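Local coordinates for protein post-proline cleaving enzyme (Rickettsia typhi, PDB 4HVT) that probably hydrolyses oligopeptides on the carboxyl side of proline, as a serine peptidase of the prolyl oligopeptidase family, at residues Glu407-Ile412 / Leu425-His430; Gly152-Phe157 / Glu184-Tyr189; Ala627-Leu632 / Arg658-Val663; Asn194-Ile199 / Trp221-Ser226. One frame throughout, in Å; residues are numbered along the deposited sequence. Where two conformers were deposited one is given.

Interaction 1. Residues Glu407-Ile412 / Leu425-His430; sequences EEEALI and LWVKTH
Trp426 and Ala410 face each other as an antiparallel hydrogen-bonded pair, and the indole leaves the strand on the same face of the sheet as the Ala410 methyl, the two CB atoms 4.1 Å apart. Trp426 N gives a nearly straight bond to Ala410 O (2.8 Å, 167° at the hydrogen), whereas the return bond from Ala410 N to Trp426 O is weak. With CG anti to the backbone N (chi1 178°), the indole swings past the alanine, and its five-membered ring presents its edge to Glu408 O, which lies close to the ring plane 3.7 Å from CD1. A water in that same plane accepts from Trp426 NE1 and donates to Glu408 O, so that the loop before strand 410-415 is tied to the indole rim. On the same side, Ile412 runs alongside Trp426, its CD1 4.1 Å from the tryptophan CB. The two segments are the open end of a beta hairpin, strands 410-415 and 422-426, the central pair of a four-stranded antiparallel sheet in the beta-propeller domain. On the other face Leu411 and Leu425 form the non-hydrogen-bonded pair; their chains cross at a slant and touch through Leu411 CD2 and Leu425 CD1 at 4.0 Å. The extended Glu409 side chain lies across Leu425 and over Trp426 O, which also receives a CA-H...O contact from Glu409 CA (3.2 Å). Glu408 OE1 meets the aliphatic part of Lys428, 3.7 Å from CD, while its other oxygen, OE2, is salt-bridged to Lys359.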
# COMPACT_ATOMS: atom_id res chain seq x y z
N GLU A 407 16.93 -0.76 -18.91
CA GLU A 407 17.04 -2.19 -19.16
C GLU A 407 16.10 -2.63 -20.30
O GLU A 407 14.90 -2.29 -20.33
CB GLU A 407 16.67 -2.96 -17.87
CG GLU A 407 17.64 -2.74 -16.72
CD GLU A 407 19.00 -3.39 -16.94
OE1 GLU A 407 19.13 -4.34 -17.75
OE2 GLU A 407 19.94 -2.93 -16.28
N GLU A 408 16.61 -3.45 -21.23
CA GLU A 408 15.77 -4.12 -22.23
C GLU A 408 14.85 -5.21 -21.64
O GLU A 408 13.77 -5.37 -22.12
CB GLU A 408 16.65 -4.78 -23.30
CG GLU A 408 17.32 -3.70 -24.15
CD GLU A 408 18.34 -4.19 -25.13
OE1 GLU A 408 18.98 -5.23 -24.86
OE2 GLU A 408 18.51 -3.51 -26.17
N GLU A 409 15.33 -5.93 -20.62
CA GLU A 409 14.60 -7.03 -20.00
C GLU A 409 13.89 -6.58 -18.73
O GLU A 409 14.26 -5.63 -18.07
CB GLU A 409 15.53 -8.19 -19.69
CG GLU A 409 16.13 -8.80 -20.95
CD GLU A 409 16.98 -10.06 -20.69
OE1 GLU A 409 17.56 -10.25 -19.59
OE2 GLU A 409 17.10 -10.86 -21.62
N ALA A 410 12.87 -7.34 -18.36
CA ALA A 410 11.98 -7.00 -17.25
C ALA A 410 11.41 -8.31 -16.67
O ALA A 410 11.43 -9.32 -17.36
CB ALA A 410 10.84 -6.10 -17.72
N LEU A 411 10.94 -8.26 -15.45
CA LEU A 411 10.26 -9.39 -14.81
C LEU A 411 8.80 -9.10 -14.62
O LEU A 411 8.42 -8.05 -14.05
CB LEU A 411 10.90 -9.79 -13.50
CG LEU A 411 12.34 -10.31 -13.63
CD1 LEU A 411 13.01 -10.40 -12.28
CD2 LEU A 411 12.38 -11.66 -14.35
N ILE A 412 7.98 -10.02 -15.10
CA ILE A 412 6.52 -9.88 -15.12
C ILE A 412 5.97 -10.94 -14.17
O ILE A 412 6.47 -12.07 -14.19
CB ILE A 412 5.97 -10.08 -16.56
CG1 ILE A 412 6.01 -8.76 -17.42
CG2 ILE A 412 4.52 -10.50 -16.55
CD1 ILE A 412 7.34 -8.17 -17.50
N LEU A 425 10.22 -13.67 -17.79
CA LEU A 425 11.22 -12.77 -18.26
C LEU A 425 10.72 -12.18 -19.57
O LEU A 425 10.40 -12.89 -20.52
CB LEU A 425 12.52 -13.48 -18.51
CG LEU A 425 13.71 -12.66 -19.02
CD1 LEU A 425 14.17 -11.65 -17.95
CD2 LEU A 425 14.85 -13.61 -19.39
N TRP A 426 10.69 -10.86 -19.64
CA TRP A 426 10.49 -10.19 -20.91
C TRP A 426 11.83 -10.07 -21.59
O TRP A 426 12.71 -9.39 -21.10
CB TRP A 426 9.88 -8.79 -20.66
CG TRP A 426 9.65 -7.94 -21.89
CD1 TRP A 426 10.45 -6.89 -22.31
CD2 TRP A 426 8.56 -8.00 -22.83
NE1 TRP A 426 9.91 -6.30 -23.44
CE2 TRP A 426 8.78 -6.97 -23.80
CE3 TRP A 426 7.44 -8.83 -22.97
CZ2 TRP A 426 7.87 -6.71 -24.84
CZ3 TRP A 426 6.56 -8.60 -24.01
CH2 TRP A 426 6.78 -7.53 -24.94
N VAL A 427 11.95 -10.71 -22.73
CA VAL A 427 13.22 -10.80 -23.45
C VAL A 427 13.28 -9.75 -24.54
O VAL A 427 12.29 -9.07 -24.88
CB VAL A 427 13.50 -12.22 -23.98
CG1 VAL A 427 13.62 -13.16 -22.79
CG2 VAL A 427 12.42 -12.67 -24.91
N LYS A 428 14.47 -9.60 -25.07
CA LYS A 428 14.75 -8.47 -25.96
C LYS A 428 14.05 -8.57 -27.29
O LYS A 428 13.90 -7.55 -27.96
CB LYS A 428 16.25 -8.29 -26.22
CG LYS A 428 17.16 -8.76 -25.10
CD LYS A 428 18.61 -8.84 -25.59
CE LYS A 428 18.82 -9.94 -26.62
NZ LYS A 428 20.05 -9.69 -27.41
N THR A 429 13.62 -9.77 -27.67
CA THR A 429 12.78 -10.01 -28.84
C THR A 429 11.27 -9.81 -28.54
O THR A 429 10.39 -10.18 -29.32
CB THR A 429 13.01 -11.45 -29.36
OG1 THR A 429 12.70 -12.40 -28.34
CG2 THR A 429 14.47 -11.62 -29.80
N HIS A 430 10.97 -9.19 -27.40
CA HIS A 430 9.64 -8.73 -27.10
C HIS A 430 8.57 -9.77 -26.91
O HIS A 430 7.51 -9.72 -27.50
CB HIS A 430 9.21 -7.65 -28.09
CG HIS A 430 10.20 -6.55 -28.21
ND1 HIS A 430 10.81 -6.22 -29.40
CD2 HIS A 430 10.72 -5.72 -27.27
CE1 HIS A 430 11.65 -5.22 -29.19
NE2 HIS A 430 11.60 -4.89 -27.91
O HOH W 1 11.72 -4.25 -24.11

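Interaction 2. Residues Gly152-Phe157 / Glu184-Tyr189; sequences GKDEMF and EGKFTY
Met156, on strand 155-162, reaches across the type II turn Gly185-Thr188 to the rings of Phe187 and Tyr189. Its CB carries CG between the backbone N and the carbonyl carbon (chi1 55°), which brings CG to 3.3 Å from Thr188 O. SD then sits over one face of the Tyr189 ring, displaced toward the rim, 3.8 Å from the ring centroid and 24° off the normal: a Met-aromatic contact. The bend at chi3 brings CE against Phe187, 3.6 Å from Phe187 CD1. The same phenyl ring has Asp154 O above its centre and the Asp154 carboxylate, salt-bridged to Arg651, beside CE2 and CZ. Behind the methionine, its backbone N and O pair with Gly185 O and N. Gly185 O is gripped from opposite faces of its plane, by Met156 N at 2.9 Å and by Thr188 N, the latter closing the turn. At the far end Lys153 NZ binds Glu184 OE1 on its syn side (2.7 Å) and Glu155 OE1 from above the carboxylate plane, a salt-bridge network that probably eases the approach of the two carboxylates. The paired strands are part of an antiparallel sheet of the beta-propeller, here at the border with the hydrolase domain, whose Gln650 and Arg651 bind segment 152-157.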
# COMPACT_ATOMS: atom_id res chain seq x y z
N GLY A 152 8.50 -0.26 12.34
CA GLY A 152 7.49 0.13 11.37
C GLY A 152 7.15 1.60 11.46
O GLY A 152 6.03 2.01 11.04
N LYS A 153 8.07 2.43 11.94
CA LYS A 153 7.83 3.86 11.87
C LYS A 153 7.69 4.34 10.41
O LYS A 153 8.28 3.74 9.49
CB LYS A 153 8.95 4.66 12.53
CG LYS A 153 8.97 4.50 14.04
CD LYS A 153 9.67 5.63 14.77
CE LYS A 153 11.15 5.57 14.52
NZ LYS A 153 11.68 6.84 15.09
N ASP A 154 6.90 5.38 10.20
CA ASP A 154 6.86 6.10 8.92
C ASP A 154 8.14 6.96 8.78
O ASP A 154 8.65 7.20 7.70
CB ASP A 154 5.62 7.01 8.79
CG ASP A 154 4.30 6.27 8.57
OD1 ASP A 154 4.25 5.02 8.44
OD2 ASP A 154 3.26 6.97 8.52
N GLU A 155 8.60 7.49 9.89
CA GLU A 155 9.89 8.20 9.93
C GLU A 155 10.96 7.28 9.45
O GLU A 155 11.03 6.14 9.89
CB GLU A 155 10.22 8.60 11.35
CG GLU A 155 9.36 9.75 11.87
CD GLU A 155 9.76 10.19 13.25
OE1 GLU A 155 9.83 9.35 14.14
OE2 GLU A 155 9.96 11.44 13.46
N MET A 156 11.84 7.81 8.61
CA MET A 156 12.91 7.01 8.03
C MET A 156 14.16 7.86 7.74
O MET A 156 14.13 9.10 7.85
CB MET A 156 12.43 6.29 6.79
CG MET A 156 11.82 7.16 5.72
SD MET A 156 11.22 6.15 4.29
CE MET A 156 10.08 5.08 4.97
N PHE A 157 15.24 7.17 7.42
CA PHE A 157 16.55 7.77 7.13
C PHE A 157 17.17 6.93 6.02
O PHE A 157 16.47 6.15 5.36
CB PHE A 157 17.43 7.82 8.39
CG PHE A 157 17.62 6.52 9.05
CD1 PHE A 157 16.62 5.98 9.85
CD2 PHE A 157 18.79 5.79 8.86
CE1 PHE A 157 16.79 4.75 10.44
CE2 PHE A 157 18.97 4.57 9.49
CZ PHE A 157 17.96 4.06 10.26
N GLU A 184 15.45 11.97 11.35
CA GLU A 184 14.43 11.12 10.72
C GLU A 184 13.28 11.96 10.25
O GLU A 184 13.02 13.02 10.81
CB GLU A 184 13.92 10.10 11.71
CG GLU A 184 14.98 9.11 12.20
CD GLU A 184 14.49 8.28 13.38
OE1 GLU A 184 13.51 7.55 13.23
OE2 GLU A 184 15.02 8.43 14.50
N GLY A 185 12.59 11.51 9.23
CA GLY A 185 11.43 12.22 8.73
C GLY A 185 10.47 11.25 8.07
O GLY A 185 10.93 10.28 7.48
N LYS A 186 9.15 11.50 8.21
CA LYS A 186 8.18 10.57 7.63
C LYS A 186 8.29 10.55 6.11
O LYS A 186 8.07 11.54 5.41
CB LYS A 186 6.74 10.88 8.03
CG LYS A 186 6.46 10.63 9.49
CD LYS A 186 4.96 10.58 9.77
CE LYS A 186 4.26 11.88 9.44
NZ LYS A 186 2.79 11.72 9.66
N PHE A 187 8.62 9.38 5.59
CA PHE A 187 8.84 9.14 4.16
C PHE A 187 9.84 10.14 3.55
O PHE A 187 9.71 10.57 2.42
CB PHE A 187 7.52 9.06 3.41
CG PHE A 187 6.61 7.97 3.93
CD1 PHE A 187 6.99 6.63 3.83
CD2 PHE A 187 5.46 8.28 4.61
CE1 PHE A 187 6.17 5.62 4.31
CE2 PHE A 187 4.67 7.28 5.11
CZ PHE A 187 5.02 5.97 4.98
N THR A 188 10.87 10.40 4.31
CA THR A 188 12.09 11.06 3.78
C THR A 188 12.76 10.06 2.89
O THR A 188 13.17 8.99 3.36
CB THR A 188 13.04 11.48 4.88
OG1 THR A 188 12.47 12.58 5.62
CG2 THR A 188 14.35 11.94 4.25
N TYR A 189 12.82 10.38 1.60
CA TYR A 189 13.52 9.60 0.61
C TYR A 189 14.43 10.50 -0.23
O TYR A 189 14.03 11.64 -0.60
CB TYR A 189 12.54 8.95 -0.37
CG TYR A 189 11.70 7.83 0.14
CD1 TYR A 189 12.23 6.56 0.36
CD2 TYR A 189 10.35 8.01 0.30
CE1 TYR A 189 11.40 5.51 0.79
CE2 TYR A 189 9.52 6.99 0.73
CZ TYR A 189 10.04 5.75 0.97
OH TYR A 189 9.17 4.79 1.41
O HOH W 2 14.42 7.25 16.86
O HOH W 3 2.00 9.42 8.28
O HOH W 4 13.13 5.38 11.55
O HOH W 5 10.05 13.60 11.82
O HOH W 6 15.11 7.19 3.05

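Interaction 3. Residues Ala627-Leu632 / Arg658-Val663; sequences APLENL and RIFEYV
Ile659, on helix 655-664, meets Leu629 of the 3-10 turn that begins at Pro628 through methyl groups: Ile659 CG2 and Leu629 CD1 are 3.8 Å apart, with Ile659 CG1 a little farther from the same methyl. The two side chains cross at a slant. CG2 of the isoleucine lies between the backbone N and the carbonyl carbon while CG1 is anti to the N (chi1 -166°), and this puts both branches within reach of the leucine. Next comes Phe660, whose ring takes the other leucine methyl at its edge, Leu629 CD2 standing near the ring plane 4.2 Å from Phe660 CD1. Pro628 CB approaches the same ring obliquely, 4.4 Å from Phe660 CE1. No hydrogen bond joins the two segments, so the contact is entirely apolar. It brings the loop after helix 617-626 against a helix of the alpha/beta-hydrolase domain, and helix 567-578 shares the site, its Ser573 touching both Pro628 and Phe660. One turn on from Ile659, Val663 also points toward the loop: CG1 meets Leu632 CD1 at 3.7 Å, and CG2 lies farther off, 4.4 Å from Leu629 CD2. The loop that offers these leucines is fastened at Ala627 O, which accepts from Glu630 N and from Asn631 ND2 (3.0 Å), the two donors arriving from opposite faces of the carbonyl plane.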
# COMPACT_ATOMS: atom_id res chain seq x y z
N ALA A 627 -20.20 7.29 12.66
CA ALA A 627 -18.99 7.15 13.45
C ALA A 627 -19.23 6.09 14.54
O ALA A 627 -20.16 6.24 15.30
CB ALA A 627 -18.59 8.49 14.05
N PRO A 628 -18.40 5.03 14.60
CA PRO A 628 -18.74 3.93 15.55
C PRO A 628 -18.84 4.38 16.99
O PRO A 628 -19.75 3.92 17.72
CB PRO A 628 -17.61 2.90 15.35
CG PRO A 628 -17.07 3.21 14.02
CD PRO A 628 -17.26 4.70 13.74
N LEU A 629 -18.00 5.32 17.43
CA LEU A 629 -18.01 5.71 18.88
C LEU A 629 -19.23 6.51 19.22
O LEU A 629 -19.60 6.63 20.43
CB LEU A 629 -16.76 6.51 19.27
CG LEU A 629 -15.41 5.81 19.08
CD1 LEU A 629 -14.30 6.81 19.38
CD2 LEU A 629 -15.30 4.63 20.02
N GLU A 630 -19.92 7.03 18.19
CA GLU A 630 -21.18 7.76 18.36
C GLU A 630 -22.43 6.88 18.22
O GLU A 630 -23.57 7.35 18.40
CB GLU A 630 -21.31 8.88 17.34
CG GLU A 630 -20.29 9.99 17.51
CD GLU A 630 -20.49 10.79 18.79
OE1 GLU A 630 -21.57 11.43 18.97
OE2 GLU A 630 -19.58 10.79 19.65
N ASN A 631 -22.26 5.59 17.94
CA ASN A 631 -23.40 4.73 17.62
C ASN A 631 -23.20 3.40 18.32
O ASN A 631 -23.42 2.36 17.76
CB ASN A 631 -23.58 4.57 16.10
CG ASN A 631 -24.03 5.88 15.44
OD1 ASN A 631 -25.24 6.21 15.45
ND2 ASN A 631 -23.08 6.66 14.97
N LEU A 632 -22.76 3.45 19.56
CA LEU A 632 -22.58 2.25 20.38
C LEU A 632 -23.56 2.22 21.56
O LEU A 632 -23.69 3.18 22.29
CB LEU A 632 -21.20 2.21 20.98
CG LEU A 632 -20.00 1.66 20.26
CD1 LEU A 632 -18.80 1.88 21.15
CD2 LEU A 632 -20.08 0.21 19.90
N ARG A 658 -7.20 1.76 20.66
CA ARG A 658 -7.25 1.81 22.10
C ARG A 658 -8.61 2.28 22.58
O ARG A 658 -9.22 1.63 23.43
CB ARG A 658 -6.21 2.76 22.63
CG ARG A 658 -4.83 2.20 22.68
CD ARG A 658 -3.82 3.32 22.81
NE ARG A 658 -2.46 2.85 22.96
CZ ARG A 658 -1.43 3.65 23.22
NH1 ARG A 658 -1.59 4.96 23.42
NH2 ARG A 658 -0.22 3.12 23.33
N ILE A 659 -9.10 3.41 22.06
CA ILE A 659 -10.45 3.90 22.49
C ILE A 659 -11.65 2.97 22.19
O ILE A 659 -12.62 2.83 23.03
CB ILE A 659 -10.71 5.37 22.01
CG1 ILE A 659 -11.92 5.96 22.73
CG2 ILE A 659 -10.94 5.54 20.49
CD1 ILE A 659 -11.71 6.13 24.20
N PHE A 660 -11.59 2.29 21.03
CA PHE A 660 -12.61 1.36 20.68
C PHE A 660 -12.61 0.20 21.72
O PHE A 660 -13.63 -0.18 22.15
CB PHE A 660 -12.36 0.84 19.31
CG PHE A 660 -13.52 0.13 18.68
CD1 PHE A 660 -14.80 0.63 18.75
CD2 PHE A 660 -13.26 -0.97 17.85
CE1 PHE A 660 -15.84 -0.01 18.14
CE2 PHE A 660 -14.29 -1.60 17.22
CZ PHE A 660 -15.59 -1.09 17.35
N GLU A 661 -11.42 -0.35 22.00
CA GLU A 661 -11.28 -1.40 23.05
C GLU A 661 -11.79 -0.87 24.40
O GLU A 661 -12.51 -1.55 25.13
CB GLU A 661 -9.82 -1.80 23.19
CG GLU A 661 -9.41 -2.69 24.35
CD GLU A 661 -10.11 -4.05 24.36
OE1 GLU A 661 -10.94 -4.41 23.48
OE2 GLU A 661 -9.86 -4.79 25.35
N TYR A 662 -11.38 0.33 24.75
CA TYR A 662 -11.74 0.87 26.06
C TYR A 662 -13.25 0.98 26.23
O TYR A 662 -13.79 0.57 27.28
CB TYR A 662 -11.05 2.21 26.30
CG TYR A 662 -11.32 2.78 27.71
CD1 TYR A 662 -12.44 3.51 27.98
CD2 TYR A 662 -10.38 2.59 28.69
CE1 TYR A 662 -12.66 4.03 29.25
CE2 TYR A 662 -10.58 3.07 29.96
CZ TYR A 662 -11.71 3.79 30.23
OH TYR A 662 -11.84 4.26 31.49
N VAL A 663 -13.93 1.50 25.21
CA VAL A 663 -15.38 1.64 25.27
C VAL A 663 -16.09 0.29 25.16
O VAL A 663 -17.01 0.01 25.93
CB VAL A 663 -15.92 2.65 24.24
CG1 VAL A 663 -17.42 2.85 24.46
CG2 VAL A 663 -15.19 3.95 24.40

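Interaction 4. Residues Asn194-Ile199 / Trp221-Ser226; sequences NKDTII and WKRGES. With EDO (1,2-ethanediol), chain B.
Asp196 O is gripped by Arg223 N at 2.8 Å and by a donating water that also accepts from Lys222 NZ, while Lys222 CA adds a CA-H...O contact. The bond to Arg223 follows directly on the pairing of strands 197-200 and 217-222, the two inner strands of a four-stranded antiparallel sheet of the beta-propeller domain. Deeper in, Ile198 and Trp221 form a hydrogen-bonded pair, Ile198 N to Trp221 O and Trp221 N to Ile198 O, each 2.9 Å; their side chains run alongside each other, pointing the same way, with Ile198 CD1 4.1 Å from Trp221 CE3. Arg223 makes the main side-chain link. Its CG is anti to the backbone N (chi1 -173°) and the chain bends at chi3, which brings the edge of the guanidinium to the turn 194-197. In its own plane NH2 gives a 175° bond to Lys195 O, nearly along the C=O axis, and NE reaches the anti lone pair of Asp196 OD1 at 2.9 Å, with carboxylate and guanidinium planes 80° apart. The second oxygen, Asp196 OD2, is met on its syn side by Lys195 NZ, so a cation engages each carboxylate oxygen, and Glu160 further binds Arg223 NH2. Asn194 OD1 accepts from Asp196 N in an Asx turn and from Thr197 OG1. An ethanediol, probably from the crystallisation liquor, lies over one face of the Trp221 ring; Gly224 N donates to its O1, and its O2 donates to Glu225 O at 2.8 Å, the same carbonyl oxygen that accepts from Trp221 NE1.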
# COMPACT_ATOMS: atom_id res chain seq x y z
N ASN A 194 23.69 14.02 -8.87
CA ASN A 194 24.86 13.56 -9.56
C ASN A 194 25.63 12.69 -8.57
O ASN A 194 25.15 12.45 -7.47
CB ASN A 194 25.66 14.70 -10.21
CG ASN A 194 26.26 15.70 -9.22
OD1 ASN A 194 26.67 15.35 -8.11
ND2 ASN A 194 26.33 16.99 -9.63
N LYS A 195 26.84 12.24 -8.91
CA LYS A 195 27.50 11.31 -8.03
C LYS A 195 27.87 11.90 -6.66
O LYS A 195 28.13 11.13 -5.71
CB LYS A 195 28.73 10.72 -8.68
CG LYS A 195 29.84 11.70 -8.92
CD LYS A 195 30.96 11.00 -9.69
CE LYS A 195 32.07 11.96 -9.97
NZ LYS A 195 32.70 12.62 -8.79
N ASP A 196 27.82 13.23 -6.57
CA ASP A 196 28.20 13.97 -5.36
C ASP A 196 27.13 14.90 -4.81
O ASP A 196 27.43 15.77 -3.97
CB ASP A 196 29.48 14.78 -5.60
CG ASP A 196 30.67 13.90 -5.98
OD1 ASP A 196 30.87 12.87 -5.32
OD2 ASP A 196 31.42 14.26 -6.95
N THR A 197 25.86 14.68 -5.19
CA THR A 197 24.81 15.60 -4.80
C THR A 197 23.48 14.88 -4.73
O THR A 197 23.16 14.06 -5.61
CB THR A 197 24.67 16.72 -5.84
OG1 THR A 197 25.97 17.23 -6.17
CG2 THR A 197 23.82 17.85 -5.31
N ILE A 198 22.76 15.08 -3.64
CA ILE A 198 21.39 14.55 -3.54
C ILE A 198 20.39 15.65 -3.20
O ILE A 198 20.76 16.74 -2.69
CB ILE A 198 21.30 13.38 -2.48
CG1 ILE A 198 21.57 13.90 -1.06
CG2 ILE A 198 22.29 12.28 -2.83
CD1 ILE A 198 21.22 12.96 0.09
N ILE A 199 19.13 15.38 -3.48
CA ILE A 199 18.05 16.22 -3.00
C ILE A 199 17.11 15.35 -2.16
O ILE A 199 16.87 14.19 -2.44
CB ILE A 199 17.34 16.90 -4.20
CG1 ILE A 199 16.26 17.84 -3.71
CG2 ILE A 199 16.73 15.91 -5.18
CD1 ILE A 199 15.69 18.67 -4.84
N TRP A 221 22.14 18.67 -1.08
CA TRP A 221 23.27 18.37 -0.20
C TRP A 221 24.42 17.80 -1.01
O TRP A 221 24.23 16.81 -1.78
CB TRP A 221 22.82 17.41 0.90
CG TRP A 221 23.77 17.25 2.05
CD1 TRP A 221 24.74 18.12 2.47
CD2 TRP A 221 23.77 16.17 2.99
NE1 TRP A 221 25.40 17.61 3.54
CE2 TRP A 221 24.82 16.40 3.89
CE3 TRP A 221 23.00 15.02 3.13
CZ2 TRP A 221 25.09 15.55 4.97
CZ3 TRP A 221 23.32 14.13 4.17
CH2 TRP A 221 24.36 14.42 5.07
N LYS A 222 25.59 18.40 -0.82
CA LYS A 222 26.83 18.10 -1.51
C LYS A 222 27.73 17.23 -0.67
O LYS A 222 27.86 17.39 0.56
CB LYS A 222 27.59 19.41 -1.86
CG LYS A 222 26.87 20.36 -2.80
CD LYS A 222 27.56 21.74 -2.82
CE LYS A 222 28.97 21.73 -3.35
NZ LYS A 222 28.87 21.31 -4.76
N ARG A 223 28.37 16.29 -1.35
CA ARG A 223 29.33 15.41 -0.74
C ARG A 223 30.42 16.19 -0.06
O ARG A 223 30.91 17.21 -0.59
CB ARG A 223 29.90 14.40 -1.76
CG ARG A 223 30.77 13.34 -1.12
CD ARG A 223 31.28 12.29 -2.12
NE ARG A 223 30.23 11.59 -2.85
CZ ARG A 223 29.47 10.63 -2.35
NH1 ARG A 223 29.64 10.19 -1.11
NH2 ARG A 223 28.55 10.09 -3.11
N GLY A 224 30.76 15.75 1.15
CA GLY A 224 31.83 16.28 1.94
C GLY A 224 31.44 17.38 2.89
O GLY A 224 32.25 17.75 3.73
N GLU A 225 30.24 17.95 2.70
CA GLU A 225 29.75 19.06 3.54
C GLU A 225 28.85 18.58 4.66
O GLU A 225 28.09 17.65 4.49
CB GLU A 225 28.95 20.04 2.71
CG GLU A 225 29.77 20.67 1.60
CD GLU A 225 29.06 21.80 0.85
OE1 GLU A 225 27.86 22.16 1.18
OE2 GLU A 225 29.73 22.29 -0.09
N SER A 226 28.95 19.24 5.82
CA SER A 226 28.04 18.96 6.93
C SER A 226 26.60 19.21 6.49
O SER A 226 26.34 20.07 5.67
CB SER A 226 28.37 19.87 8.12
OG SER A 226 27.52 19.56 9.21
C1 EDO B . 28.28 13.06 2.49
O1 EDO B . 29.67 13.23 2.13
C2 EDO B . 27.66 14.44 2.72
O2 EDO B . 28.28 14.96 3.91
O HOH W 7 28.49 18.24 -5.05
O HOH W 8 26.21 20.23 -6.36

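From the N terminus the four contacts close in series, without nesting or crossing. Interaction 2 comes first, bringing 184-189 back to 152-157 across 26 intervening residues. Interaction 4 follows at once, closing the loop from 194-199 to 221-226 in the next antiparallel sheet; the nearest atoms of the two are about 4 Å apart, yet they do not touch. Interaction 1 closes a short hairpin much later in the propeller, its centre about 33 Å from that of interaction 2. Farther on, in the hydrolase domain, interaction 3 joins a loop to a helix, on the opposite side of the chain's centre from interaction 1. Interaction 2 lies where the propeller meets that domain.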